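Translation initiation factor eIF2B subunit epsilon (Schizosaccharomyces pombe, PDB 5B04) serves as a component of the eIF2B complex, which catalyses the exchange of GDP for GTP on the gamma subunit of initiation factor eIF2. Local coordinates at residues Val63-Val68 and Pro92-Thr97; Val178-Thr183 and Asn207-Leu212; Lys182-Val187 and Lys260-Val265; Gly351-Ile356 and Trp368-Ile373; Ile383-Val388 and Val402-Val407. All blocks are in the same frame, centred on the assembly; numbering follows the deposited sequence.

Contact 1. Residues Val63-Val68 and Pro92-Thr97; sequences VQEVYV and PFSVNT
Val66 is held by the neighbouring strand through both its N and its O: N donates to Ser94 O at 2.8 Å, and O accepts Asn96 N at 2.9 Å. Val68 N to Asn96 O continues the parallel ladder, while at its start Ser94 N bonds to Gln64 O at 3.2 Å. Beyond the backbone, Tyr67 OH bonds to Glu65 OE1 on the sheet face that also carries Ser94 and Asn96. The Tyr67 ring lies alongside Asn96, with CD1 3.6 Å from Asn96 CB. The opposite face is largely apolar, with Val66, Val68 and Val95 on it and Thr97 at its end. Here Phe93, its CG held between the backbone N and the carbonyl carbon (chi1 51°), turns one ring face to Val66, whose CG2 makes a CH-pi contact 3.9 Å from the ring centroid. Val68 CG2 meets Val95 CG1 at 4.0 Å. Phe55 and Leu58 of helix 50-61 and Ile81 of helix 74-83 cover this valine side. The strands belong to the unit strand 65-70, helix 74-83, strand 94-99, a beta-alpha-beta crossover in the Rossmann-like sheet of a nucleotidyltransferase-like (GT-A type) domain.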
# COMPACT_ATOMS: atom_id res chain seq x y z
N VAL I 63 25.55 -12.46 46.86
CA VAL I 63 26.16 -12.61 48.18
C VAL I 63 25.18 -13.29 49.13
O VAL I 63 23.99 -12.98 49.13
CB VAL I 63 26.60 -11.25 48.75
CG1 VAL I 63 27.08 -11.39 50.18
CG2 VAL I 63 27.68 -10.63 47.88
N GLN I 64 25.68 -14.22 49.93
CA GLN I 64 24.85 -14.97 50.87
C GLN I 64 25.03 -14.47 52.31
O GLN I 64 24.21 -14.76 53.18
CB GLN I 64 25.18 -16.46 50.81
CG GLN I 64 25.08 -17.07 49.42
CD GLN I 64 23.67 -17.51 49.08
OE1 GLN I 64 22.71 -16.77 49.30
NE2 GLN I 64 23.54 -18.71 48.53
N GLU I 65 26.09 -13.71 52.55
CA GLU I 65 26.49 -13.38 53.91
C GLU I 65 27.25 -12.05 53.96
O GLU I 65 28.26 -11.88 53.28
CB GLU I 65 27.35 -14.51 54.47
CG GLU I 65 27.71 -14.40 55.94
CD GLU I 65 28.37 -15.67 56.45
OE1 GLU I 65 29.39 -15.57 57.16
OE2 GLU I 65 27.87 -16.77 56.13
N VAL I 66 26.76 -11.10 54.75
CA VAL I 66 27.37 -9.78 54.80
C VAL I 66 27.79 -9.38 56.21
O VAL I 66 27.02 -9.49 57.16
CB VAL I 66 26.42 -8.70 54.23
CG1 VAL I 66 26.99 -7.31 54.46
CG2 VAL I 66 26.18 -8.94 52.75
N TYR I 67 29.03 -8.91 56.34
CA TYR I 67 29.52 -8.36 57.60
C TYR I 67 29.85 -6.88 57.45
O TYR I 67 30.72 -6.51 56.66
CB TYR I 67 30.74 -9.13 58.10
CG TYR I 67 30.44 -10.56 58.46
CD1 TYR I 67 29.72 -10.87 59.61
CD2 TYR I 67 30.86 -11.61 57.65
CE1 TYR I 67 29.43 -12.18 59.94
CE2 TYR I 67 30.59 -12.92 57.98
CZ TYR I 67 29.87 -13.20 59.13
OH TYR I 67 29.60 -14.50 59.46
N VAL I 68 29.16 -6.05 58.21
CA VAL I 68 29.34 -4.61 58.12
C VAL I 68 30.18 -4.08 59.28
O VAL I 68 29.67 -3.86 60.38
CB VAL I 68 27.99 -3.87 58.10
CG1 VAL I 68 28.20 -2.39 57.79
CG2 VAL I 68 27.06 -4.49 57.07
N PRO I 92 18.04 -11.93 50.46
CA PRO I 92 19.02 -12.72 49.70
C PRO I 92 20.21 -13.13 50.56
O PRO I 92 20.76 -14.22 50.38
CB PRO I 92 19.45 -11.76 48.59
CG PRO I 92 18.36 -10.75 48.49
CD PRO I 92 17.85 -10.59 49.89
N PHE I 93 20.60 -12.26 51.49
CA PHE I 93 21.74 -12.53 52.36
C PHE I 93 21.46 -12.18 53.81
O PHE I 93 20.60 -11.34 54.11
CB PHE I 93 22.97 -11.77 51.87
CG PHE I 93 22.73 -10.30 51.63
CD1 PHE I 93 22.70 -9.40 52.68
CD2 PHE I 93 22.56 -9.82 50.34
CE1 PHE I 93 22.49 -8.06 52.46
CE2 PHE I 93 22.35 -8.47 50.11
CZ PHE I 93 22.32 -7.59 51.17
N SER I 94 22.19 -12.82 54.72
CA SER I 94 22.12 -12.49 56.13
C SER I 94 23.07 -11.34 56.43
O SER I 94 24.19 -11.30 55.92
CB SER I 94 22.45 -13.70 57.00
OG SER I 94 23.83 -14.04 56.89
N VAL I 95 22.63 -10.40 57.27
CA VAL I 95 23.47 -9.25 57.60
C VAL I 95 23.86 -9.26 59.07
O VAL I 95 23.01 -9.33 59.96
CB VAL I 95 22.75 -7.93 57.28
CG1 VAL I 95 23.77 -6.80 57.17
CG2 VAL I 95 21.96 -8.05 56.00
N ASN I 96 25.17 -9.20 59.32
CA ASN I 96 25.69 -9.13 60.68
C ASN I 96 26.64 -7.95 60.85
O ASN I 96 27.52 -7.73 60.02
CB ASN I 96 26.40 -10.44 61.04
CG ASN I 96 25.44 -11.60 61.20
OD1 ASN I 96 24.39 -11.47 61.81
ND2 ASN I 96 25.81 -12.75 60.63
N THR I 97 26.45 -7.20 61.92
CA THR I 97 27.30 -6.04 62.19
C THR I 97 28.48 -6.42 63.08
O THR I 97 28.37 -7.29 63.94
CB THR I 97 26.51 -4.90 62.86
OG1 THR I 97 25.93 -5.38 64.08
CG2 THR I 97 25.40 -4.41 61.94

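Contact 2. Residues Val178-Thr183 and Asn207-Leu212; sequences VIDKKT and NEHEEL
Asp180 and His209 form the polar first shell of this contact, which lies where strand 175-179 ends and strand 212-226 begins in the mixed sheet of the nucleotidyltransferase-like domain; strand 175-179 runs out into a turn, and helix 204-209 leads into strand 212-226. Asp180 OD2 accepts a weak, bent bond from His209 ND1 (2.7 Å, N-H...O angle 128°). The oxygen approaches the imidazole at its edge, near the ring plane, and the carboxylate stands almost perpendicular to that plane, at 87°. The extended first torsion of Asp180 (chi1 -164°) turns the carboxylate toward His209; its other oxygen, OD1, takes a weak bond from Lys182 N. Farther out, the chain of Lys181 passes Glu211, with CD and OE1 3.7 Å apart; the ion pair from NZ to the same oxygen is long. After the helix, Glu210 adopts positive phi, a change of direction that brings Glu211 and Leu212 back to the strand. Leu212 also pairs in an antiparallel ladder with a strand of the eIF2B gamma subunit, carrying the sheet across the interface. Within the chain, Val187 packs on both His209 and Leu212. Leu212 CD2 lies 3.9 Å from Val178 CG1 and 3.6 Å from Ile179 O.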
# COMPACT_ATOMS: atom_id res chain seq x y z
N VAL I 178 48.77 -1.66 34.45
CA VAL I 178 49.46 -2.35 33.36
C VAL I 178 49.05 -3.82 33.39
O VAL I 178 49.44 -4.57 34.28
CB VAL I 178 50.98 -2.23 33.46
CG1 VAL I 178 51.65 -3.01 32.34
CG2 VAL I 178 51.40 -0.76 33.41
N ILE I 179 48.25 -4.22 32.40
CA ILE I 179 47.60 -5.52 32.44
C ILE I 179 48.00 -6.42 31.27
O ILE I 179 48.17 -5.95 30.14
CB ILE I 179 46.06 -5.35 32.43
CG1 ILE I 179 45.66 -4.09 33.18
CG2 ILE I 179 45.39 -6.57 33.01
CD1 ILE I 179 44.16 -3.87 33.25
N ASP I 180 48.17 -7.71 31.55
CA ASP I 180 48.41 -8.70 30.51
C ASP I 180 47.14 -8.84 29.67
O ASP I 180 46.11 -9.27 30.18
CB ASP I 180 48.82 -10.04 31.13
CG ASP I 180 49.45 -10.99 30.11
OD1 ASP I 180 48.99 -11.03 28.95
OD2 ASP I 180 50.40 -11.70 30.49
N LYS I 181 47.23 -8.48 28.40
CA LYS I 181 46.05 -8.35 27.54
C LYS I 181 45.22 -9.63 27.38
O LYS I 181 44.07 -9.56 26.96
CB LYS I 181 46.46 -7.85 26.16
CG LYS I 181 46.77 -6.37 26.11
CD LYS I 181 46.85 -5.88 24.67
CE LYS I 181 45.56 -6.15 23.93
NZ LYS I 181 45.63 -5.70 22.51
N LYS I 182 45.80 -10.78 27.71
CA LYS I 182 45.07 -12.04 27.59
C LYS I 182 44.61 -12.57 28.94
O LYS I 182 43.43 -12.85 29.13
CB LYS I 182 45.93 -13.09 26.89
CG LYS I 182 45.22 -14.41 26.66
CD LYS I 182 46.14 -15.45 26.04
CE LYS I 182 46.88 -14.88 24.85
NZ LYS I 182 46.95 -15.85 23.72
N THR I 183 45.55 -12.71 29.87
CA THR I 183 45.26 -13.29 31.17
C THR I 183 44.65 -12.27 32.13
O THR I 183 44.22 -12.62 33.23
CB THR I 183 46.53 -13.88 31.81
OG1 THR I 183 47.53 -12.87 31.93
CG2 THR I 183 47.06 -15.02 30.96
N ASN I 207 59.64 -9.76 29.71
CA ASN I 207 60.02 -11.09 29.27
C ASN I 207 59.01 -12.15 29.55
O ASN I 207 58.74 -13.04 28.76
CB ASN I 207 61.36 -11.46 29.88
CG ASN I 207 62.51 -10.87 29.11
OD1 ASN I 207 62.83 -9.69 29.25
ND2 ASN I 207 63.13 -11.67 28.27
N GLU I 208 58.46 -12.04 30.73
CA GLU I 208 57.50 -12.95 31.27
C GLU I 208 56.07 -12.97 30.65
O GLU I 208 55.34 -13.94 30.72
CB GLU I 208 57.28 -12.57 32.73
CG GLU I 208 58.49 -12.74 33.67
CD GLU I 208 59.07 -14.16 33.74
OE1 GLU I 208 58.34 -15.18 33.76
OE2 GLU I 208 60.31 -14.24 33.78
N HIS I 209 55.70 -11.85 30.04
CA HIS I 209 54.31 -11.68 29.60
C HIS I 209 53.99 -11.73 28.11
O HIS I 209 53.15 -12.52 27.71
CB HIS I 209 53.56 -10.53 30.23
CG HIS I 209 53.39 -10.70 31.69
ND1 HIS I 209 52.51 -11.60 32.23
CD2 HIS I 209 54.02 -10.11 32.73
CE1 HIS I 209 52.59 -11.56 33.54
NE2 HIS I 209 53.49 -10.66 33.87
N GLU I 210 54.62 -10.87 27.32
CA GLU I 210 54.55 -10.85 25.85
C GLU I 210 53.36 -10.11 25.26
O GLU I 210 53.12 -10.21 24.07
CB GLU I 210 54.30 -12.25 25.29
CG GLU I 210 55.42 -12.89 24.49
CD GLU I 210 54.88 -13.87 23.47
OE1 GLU I 210 53.72 -13.72 23.06
OE2 GLU I 210 55.61 -14.80 23.08
N GLU I 211 52.63 -9.33 26.04
CA GLU I 211 51.62 -8.45 25.46
C GLU I 211 51.32 -7.68 26.73
O GLU I 211 51.34 -8.26 27.79
CB GLU I 211 50.51 -9.03 24.61
CG GLU I 211 50.07 -8.15 23.46
CD GLU I 211 49.18 -8.87 22.48
OE1 GLU I 211 47.98 -8.55 22.40
OE2 GLU I 211 49.69 -9.76 21.79
N LEU I 212 51.02 -6.40 26.63
CA LEU I 212 50.86 -5.60 27.84
C LEU I 212 50.13 -4.33 27.52
O LEU I 212 50.51 -3.61 26.63
CB LEU I 212 52.09 -5.25 28.65
CG LEU I 212 52.64 -6.33 29.55
CD1 LEU I 212 53.98 -5.90 30.11
CD2 LEU I 212 51.68 -6.59 30.69

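Contact 3. Residues Lys182-Val187 and Lys260-Val265; sequences KTSQCV and KIHCHV
His262 has its CG anti to its carbonyl carbon (chi1 -76°), which swings the imidazole over to the turn at Ser184 and Gln185, and Gln185 answers with an extended chain (chi1 162°) that runs toward Lys260. The ring presents its edge to Ser184 O, to which ND1 gives a weak bond of 3.4 Å. That carbonyl has a firmer partner in Cys263 N, 3.0 Å from Ser184 O, and two donors thus converge on one oxygen. CE1 of His262 rests 3.5 Å from Gln185 CB. Farther along, Gln185 CG lies against Ile261 O, and Gln185 NE2 comes to 3.6 Å from Lys260 CG, the two chains crossing. The thiol-bearing carbon of Cys186 points to the strand and touches both Ile261 CG2 and Cys263 SG, each 3.7 Å from Cys186 CB. The two segments cross at 92°, touching over a few residues; Cys186 N also gives a weak bond to Ile261 O. Strand 260-266 lies beside strand 153-161, whose Met157 packs on both cysteines together with Phe177 of strand 175-179; Arg146 of helix 137-147 touches Ser184 and His262, and His209 of helix 204-209 touches Gln185.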
# COMPACT_ATOMS: atom_id res chain seq x y z
N LYS I 182 45.80 -10.78 27.71
CA LYS I 182 45.07 -12.04 27.59
C LYS I 182 44.61 -12.57 28.94
O LYS I 182 43.43 -12.85 29.13
CB LYS I 182 45.93 -13.09 26.89
CG LYS I 182 45.22 -14.41 26.66
CD LYS I 182 46.14 -15.45 26.04
CE LYS I 182 46.88 -14.88 24.85
NZ LYS I 182 46.95 -15.85 23.72
N THR I 183 45.55 -12.71 29.87
CA THR I 183 45.26 -13.29 31.17
C THR I 183 44.65 -12.27 32.13
O THR I 183 44.22 -12.62 33.23
CB THR I 183 46.53 -13.88 31.81
OG1 THR I 183 47.53 -12.87 31.93
CG2 THR I 183 47.06 -15.02 30.96
N SER I 184 44.62 -11.01 31.70
CA SER I 184 44.09 -9.90 32.50
C SER I 184 44.73 -9.83 33.88
O SER I 184 44.07 -9.50 34.87
CB SER I 184 42.56 -10.02 32.63
OG SER I 184 42.19 -11.12 33.43
N GLN I 185 46.02 -10.14 33.94
CA GLN I 185 46.77 -10.07 35.19
C GLN I 185 47.42 -8.70 35.36
O GLN I 185 48.19 -8.26 34.50
CB GLN I 185 47.83 -11.17 35.25
CG GLN I 185 48.92 -10.91 36.29
CD GLN I 185 49.86 -12.09 36.45
OE1 GLN I 185 49.84 -13.03 35.65
NE2 GLN I 185 50.69 -12.05 37.48
N CYS I 186 47.11 -8.03 36.46
CA CYS I 186 47.74 -6.76 36.77
C CYS I 186 49.21 -6.98 37.13
O CYS I 186 49.52 -7.71 38.07
CB CYS I 186 47.01 -6.06 37.92
SG CYS I 186 47.67 -4.44 38.36
N VAL I 187 50.10 -6.36 36.37
CA VAL I 187 51.53 -6.52 36.62
C VAL I 187 52.11 -5.24 37.21
O VAL I 187 53.21 -5.24 37.77
CB VAL I 187 52.29 -6.89 35.34
CG1 VAL I 187 53.60 -7.57 35.68
CG2 VAL I 187 51.44 -7.80 34.47
N LYS I 260 49.56 -13.68 42.71
CA LYS I 260 49.11 -13.14 41.46
C LYS I 260 47.92 -12.26 41.70
O LYS I 260 47.02 -12.62 42.42
CB LYS I 260 48.69 -14.27 40.54
CG LYS I 260 49.80 -14.79 39.64
CD LYS I 260 49.40 -16.11 39.02
CE LYS I 260 50.60 -16.83 38.45
NZ LYS I 260 51.72 -16.80 39.42
N ILE I 261 47.93 -11.09 41.10
CA ILE I 261 46.84 -10.14 41.24
C ILE I 261 46.18 -9.95 39.87
O ILE I 261 46.86 -9.99 38.84
CB ILE I 261 47.33 -8.79 41.83
CG1 ILE I 261 46.16 -7.98 42.37
CG2 ILE I 261 48.14 -8.01 40.82
CD1 ILE I 261 45.48 -8.65 43.52
N HIS I 262 44.87 -9.76 39.85
CA HIS I 262 44.14 -9.73 38.58
C HIS I 262 43.15 -8.58 38.47
O HIS I 262 42.68 -8.04 39.47
CB HIS I 262 43.40 -11.05 38.37
CG HIS I 262 44.29 -12.18 37.94
ND1 HIS I 262 44.71 -12.34 36.64
CD2 HIS I 262 44.84 -13.20 38.64
CE1 HIS I 262 45.48 -13.41 36.55
NE2 HIS I 262 45.57 -13.95 37.75
N CYS I 263 42.85 -8.21 37.23
CA CYS I 263 41.90 -7.14 36.94
C CYS I 263 40.73 -7.64 36.09
O CYS I 263 40.91 -8.48 35.20
CB CYS I 263 42.59 -5.99 36.20
SG CYS I 263 43.58 -4.91 37.25
N HIS I 264 39.54 -7.13 36.38
CA HIS I 264 38.39 -7.33 35.51
C HIS I 264 37.88 -5.99 35.03
O HIS I 264 37.35 -5.20 35.81
CB HIS I 264 37.28 -8.10 36.23
CG HIS I 264 36.04 -8.26 35.40
ND1 HIS I 264 35.79 -9.38 34.64
CD2 HIS I 264 34.99 -7.43 35.20
CE1 HIS I 264 34.64 -9.24 34.01
NE2 HIS I 264 34.13 -8.07 34.34
N VAL I 265 38.05 -5.72 33.74
CA VAL I 265 37.61 -4.46 33.17
C VAL I 265 36.16 -4.54 32.70
O VAL I 265 35.87 -5.17 31.69
CB VAL I 265 38.50 -4.03 32.00
CG1 VAL I 265 37.99 -2.73 31.39
CG2 VAL I 265 39.94 -3.88 32.46

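Contact 4. Residues Gly351-Ile356 and Trp368-Ile373; sequences GRNCTI and WEDVVI
Cys354 reaches into the turn of the next coil with every atom of its side chain. Its CB lies 3.3 Å from Val371 O; its SG, placed anti to the carbonyl carbon (chi1 -67°), comes to 3.2 Å from Trp368 O and accepts a weak bond from Val371 N. SG also packs on Val371 CB. The sulfur lies over one face of the type II turn from Trp368 to Val371. Around it the backbones are tied by Asp370 N to Arg352 O at 3.0 Å, Thr355 N to Val371 O, and Ile373 N to Thr355 O. On the outer side, Arg352 and Glu369 run side by side in the same direction, Arg352 CB being 3.6 Å from Glu369 CD, yet their charged ends do not meet: the guanidinium NE forms its salt bridge with Glu316. Thr355 CB lies 4.0 Å from Val372 CG2 on the same face of the sheet. This is one step between successive coils of a left-handed beta-helix. Strands 355-356 and 372-373 are neighbours in one parallel sheet, with 338-339 beyond the first and 389-390 beyond the second, while Ile362 of strand 361-363 packs from another wall on Ile356 and Ile373.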
# COMPACT_ATOMS: atom_id res chain seq x y z
N GLY I 351 14.28 16.19 49.67
CA GLY I 351 13.77 15.09 50.46
C GLY I 351 12.28 15.19 50.73
O GLY I 351 11.60 16.08 50.23
N ARG I 352 11.78 14.25 51.53
CA ARG I 352 10.36 14.21 51.89
C ARG I 352 9.95 15.39 52.77
O ARG I 352 10.75 15.87 53.58
CB ARG I 352 10.03 12.90 52.61
CG ARG I 352 10.04 11.66 51.73
CD ARG I 352 8.63 11.19 51.44
NE ARG I 352 8.59 9.86 50.85
CZ ARG I 352 8.43 8.74 51.54
NH1 ARG I 352 8.30 8.79 52.86
NH2 ARG I 352 8.41 7.57 50.92
N ASN I 353 8.71 15.84 52.60
CA ASN I 353 8.08 16.81 53.49
C ASN I 353 8.87 18.11 53.67
O ASN I 353 9.18 18.51 54.79
CB ASN I 353 7.84 16.17 54.86
CG ASN I 353 6.73 16.85 55.64
OD1 ASN I 353 6.38 18.00 55.37
ND2 ASN I 353 6.16 16.13 56.60
N CYS I 354 9.19 18.77 52.56
CA CYS I 354 9.89 20.05 52.62
C CYS I 354 8.96 21.21 52.27
O CYS I 354 7.89 21.01 51.69
CB CYS I 354 11.10 20.05 51.68
SG CYS I 354 12.41 18.91 52.17
N THR I 355 9.37 22.42 52.63
CA THR I 355 8.58 23.61 52.35
C THR I 355 9.46 24.72 51.77
O THR I 355 10.36 25.22 52.43
CB THR I 355 7.87 24.13 53.60
OG1 THR I 355 6.82 23.22 53.97
CG2 THR I 355 7.26 25.50 53.34
N ILE I 356 9.18 25.09 50.52
CA ILE I 356 9.93 26.14 49.85
C ILE I 356 9.02 27.33 49.53
O ILE I 356 7.98 27.17 48.90
CB ILE I 356 10.58 25.63 48.56
CG1 ILE I 356 11.37 24.34 48.84
CG2 ILE I 356 11.49 26.69 47.95
CD1 ILE I 356 12.05 23.77 47.62
N TRP I 368 17.54 17.49 52.20
CA TRP I 368 17.09 16.25 52.83
C TRP I 368 15.72 16.50 53.46
O TRP I 368 15.07 17.49 53.14
CB TRP I 368 18.13 15.76 53.84
CG TRP I 368 19.48 15.47 53.21
CD1 TRP I 368 19.78 15.52 51.88
CD2 TRP I 368 20.69 15.09 53.89
NE1 TRP I 368 21.10 15.19 51.68
CE2 TRP I 368 21.68 14.92 52.90
CE3 TRP I 368 21.02 14.87 55.22
CZ2 TRP I 368 22.99 14.55 53.21
CZ3 TRP I 368 22.32 14.51 55.53
CH2 TRP I 368 23.29 14.35 54.52
N GLU I 369 15.28 15.61 54.34
CA GLU I 369 13.90 15.68 54.83
C GLU I 369 13.61 16.88 55.73
O GLU I 369 14.48 17.38 56.44
CB GLU I 369 13.54 14.39 55.58
CG GLU I 369 13.41 13.17 54.69
CD GLU I 369 12.41 12.17 55.23
OE1 GLU I 369 11.64 12.53 56.14
OE2 GLU I 369 12.40 11.02 54.75
N ASP I 370 12.36 17.35 55.67
CA ASP I 370 11.83 18.37 56.57
C ASP I 370 12.58 19.71 56.54
O ASP I 370 12.55 20.46 57.51
CB ASP I 370 11.81 17.85 58.01
CG ASP I 370 10.87 16.66 58.17
OD1 ASP I 370 11.32 15.52 57.95
OD2 ASP I 370 9.69 16.88 58.53
N VAL I 371 13.24 20.01 55.42
CA VAL I 371 13.89 21.30 55.26
C VAL I 371 12.88 22.37 54.89
O VAL I 371 12.12 22.21 53.93
CB VAL I 371 15.00 21.25 54.19
CG1 VAL I 371 15.63 22.63 54.02
CG2 VAL I 371 16.05 20.23 54.56
N VAL I 372 12.86 23.46 55.65
CA VAL I 372 11.94 24.57 55.37
C VAL I 372 12.71 25.81 54.92
O VAL I 372 13.62 26.27 55.61
CB VAL I 372 11.09 24.92 56.61
CG1 VAL I 372 10.38 26.25 56.40
CG2 VAL I 372 10.09 23.81 56.89
N ILE I 373 12.34 26.33 53.76
CA ILE I 373 13.01 27.50 53.20
C ILE I 373 12.02 28.62 52.91
O ILE I 373 11.07 28.44 52.15
CB ILE I 373 13.77 27.13 51.91
CG1 ILE I 373 14.91 26.17 52.23
CG2 ILE I 373 14.31 28.38 51.23
CD1 ILE I 373 15.38 25.37 51.05

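Contact 5. Residues Ile383-Val388 and Val402-Val407; sequences ILANSV and VAAGVV
Val388 and Val402 meet at the apolar heart of this contact, their branches crossing with CG1 to CG1 at 3.6 Å. Val388 CG1 is anti to its backbone N (chi1 163°); CG1 thus meets Val402 CG1 while CG2 meets Ala403 O. Leu384 CG lies more loosely against Val402 CB. Towards the corner the packing continues through small residues: Ala385 CB sits 3.3 Å from Ala404 N and 3.8 Å from Ala404 CB, methyl beside methyl, close enough for the two turns to stack. The hydrogen bonds between the two segments are all backbone to backbone. Val402 N donates to Ile383 O at 2.8 Å, and Ala385 N to Val402 O at 3.0 Å, holding the short parallel strands together. At the turn itself Gly405 N bonds to Asn386 O, and Ala404 CB covers the same oxygen from 3.5 Å. Gly405 has positive phi (87°), as does Ser387 in the equivalent place, each being the third residue of a type II turn. Asn386 OD1 looks the other way, accepting a weak bond from Glu369 N in the preceding coil, and Trp368 packs on Ala385. Stacked type II turns joining short parallel strands are the corners of a hexapeptide-repeat left-handed beta-helix, here the LbH domain of eIF2B epsilon.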
# COMPACT_ATOMS: atom_id res chain seq x y z
N ILE I 383 24.36 21.49 50.77
CA ILE I 383 23.62 20.40 51.40
C ILE I 383 22.92 20.88 52.67
O ILE I 383 23.56 21.43 53.57
CB ILE I 383 24.54 19.22 51.74
CG1 ILE I 383 25.20 18.67 50.47
CG2 ILE I 383 23.75 18.12 52.44
CD1 ILE I 383 26.02 17.42 50.70
N LEU I 384 21.61 20.69 52.71
CA LEU I 384 20.81 21.08 53.86
C LEU I 384 20.20 19.83 54.50
O LEU I 384 19.22 19.28 54.00
CB LEU I 384 19.71 22.06 53.46
CG LEU I 384 20.04 23.54 53.21
CD1 LEU I 384 21.06 23.74 52.09
CD2 LEU I 384 18.77 24.32 52.91
N ALA I 385 20.78 19.39 55.62
CA ALA I 385 20.34 18.17 56.27
C ALA I 385 18.94 18.30 56.87
O ALA I 385 18.28 19.32 56.69
CB ALA I 385 21.34 17.76 57.34
N ASN I 386 18.50 17.26 57.57
CA ASN I 386 17.13 17.19 58.06
C ASN I 386 16.73 18.34 58.98
O ASN I 386 17.53 18.81 59.79
CB ASN I 386 16.89 15.86 58.78
CG ASN I 386 17.24 14.67 57.92
OD1 ASN I 386 17.47 14.79 56.72
ND2 ASN I 386 17.27 13.49 58.53
N SER I 387 15.48 18.78 58.84
CA SER I 387 14.88 19.80 59.70
C SER I 387 15.68 21.09 59.78
O SER I 387 15.68 21.78 60.80
CB SER I 387 14.66 19.24 61.11
OG SER I 387 13.62 18.28 61.11
N VAL I 388 16.38 21.42 58.69
CA VAL I 388 17.06 22.70 58.59
C VAL I 388 16.07 23.77 58.16
O VAL I 388 15.35 23.60 57.18
CB VAL I 388 18.24 22.65 57.59
CG1 VAL I 388 18.66 24.05 57.19
CG2 VAL I 388 19.40 21.89 58.19
N VAL I 402 25.05 22.69 55.60
CA VAL I 402 24.23 23.03 56.75
C VAL I 402 23.73 21.77 57.44
O VAL I 402 22.76 21.16 57.00
CB VAL I 402 23.04 23.92 56.34
CG1 VAL I 402 22.26 24.35 57.57
CG2 VAL I 402 23.53 25.13 55.56
N ALA I 403 24.40 21.39 58.52
CA ALA I 403 24.07 20.17 59.25
C ALA I 403 22.65 20.21 59.81
O ALA I 403 22.01 21.26 59.83
CB ALA I 403 25.06 19.93 60.38
N ALA I 404 22.16 19.05 60.26
CA ALA I 404 20.78 18.91 60.70
C ALA I 404 20.44 19.82 61.87
O ALA I 404 21.28 20.07 62.74
CB ALA I 404 20.50 17.46 61.07
N GLY I 405 19.21 20.33 61.88
CA GLY I 405 18.72 21.13 62.98
C GLY I 405 19.03 22.61 62.89
O GLY I 405 18.33 23.43 63.49
N VAL I 406 20.08 22.96 62.15
CA VAL I 406 20.52 24.34 62.04
C VAL I 406 19.43 25.26 61.49
O VAL I 406 18.79 24.96 60.49
CB VAL I 406 21.77 24.46 61.13
CG1 VAL I 406 22.14 25.92 60.90
CG2 VAL I 406 22.93 23.70 61.73
N VAL I 407 19.22 26.38 62.18
CA VAL I 407 18.24 27.37 61.75
C VAL I 407 18.92 28.67 61.33
O VAL I 407 19.59 29.32 62.13
CB VAL I 407 17.21 27.67 62.86
CG1 VAL I 407 16.35 28.86 62.47
CG2 VAL I 407 16.36 26.44 63.13

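How the contacts relate
Contacts 1, 2 and 3 reach one mixed sheet in the nucleotidyltransferase-like part of the chain, whereas contacts 4 and 5 belong to the beta-helix, with the centres of contacts 2 and 4 about 54 Å apart. Contact 5 is the buried one, with no touching residue fully exposed; the others are partly buried. Contact 1 is a regular ladder, but contacts 2 and 3, which share Lys182 and Thr183, are irregular, each with a weak histidine bond; contact 3 adds a firm backbone bond, and contact 2 alone touches another subunit. Contacts 4 and 5 join directly where Val372 N lies 2.9 Å from Val388 O; a cysteine packs over the turn in contact 4, paired alanines in contact 5.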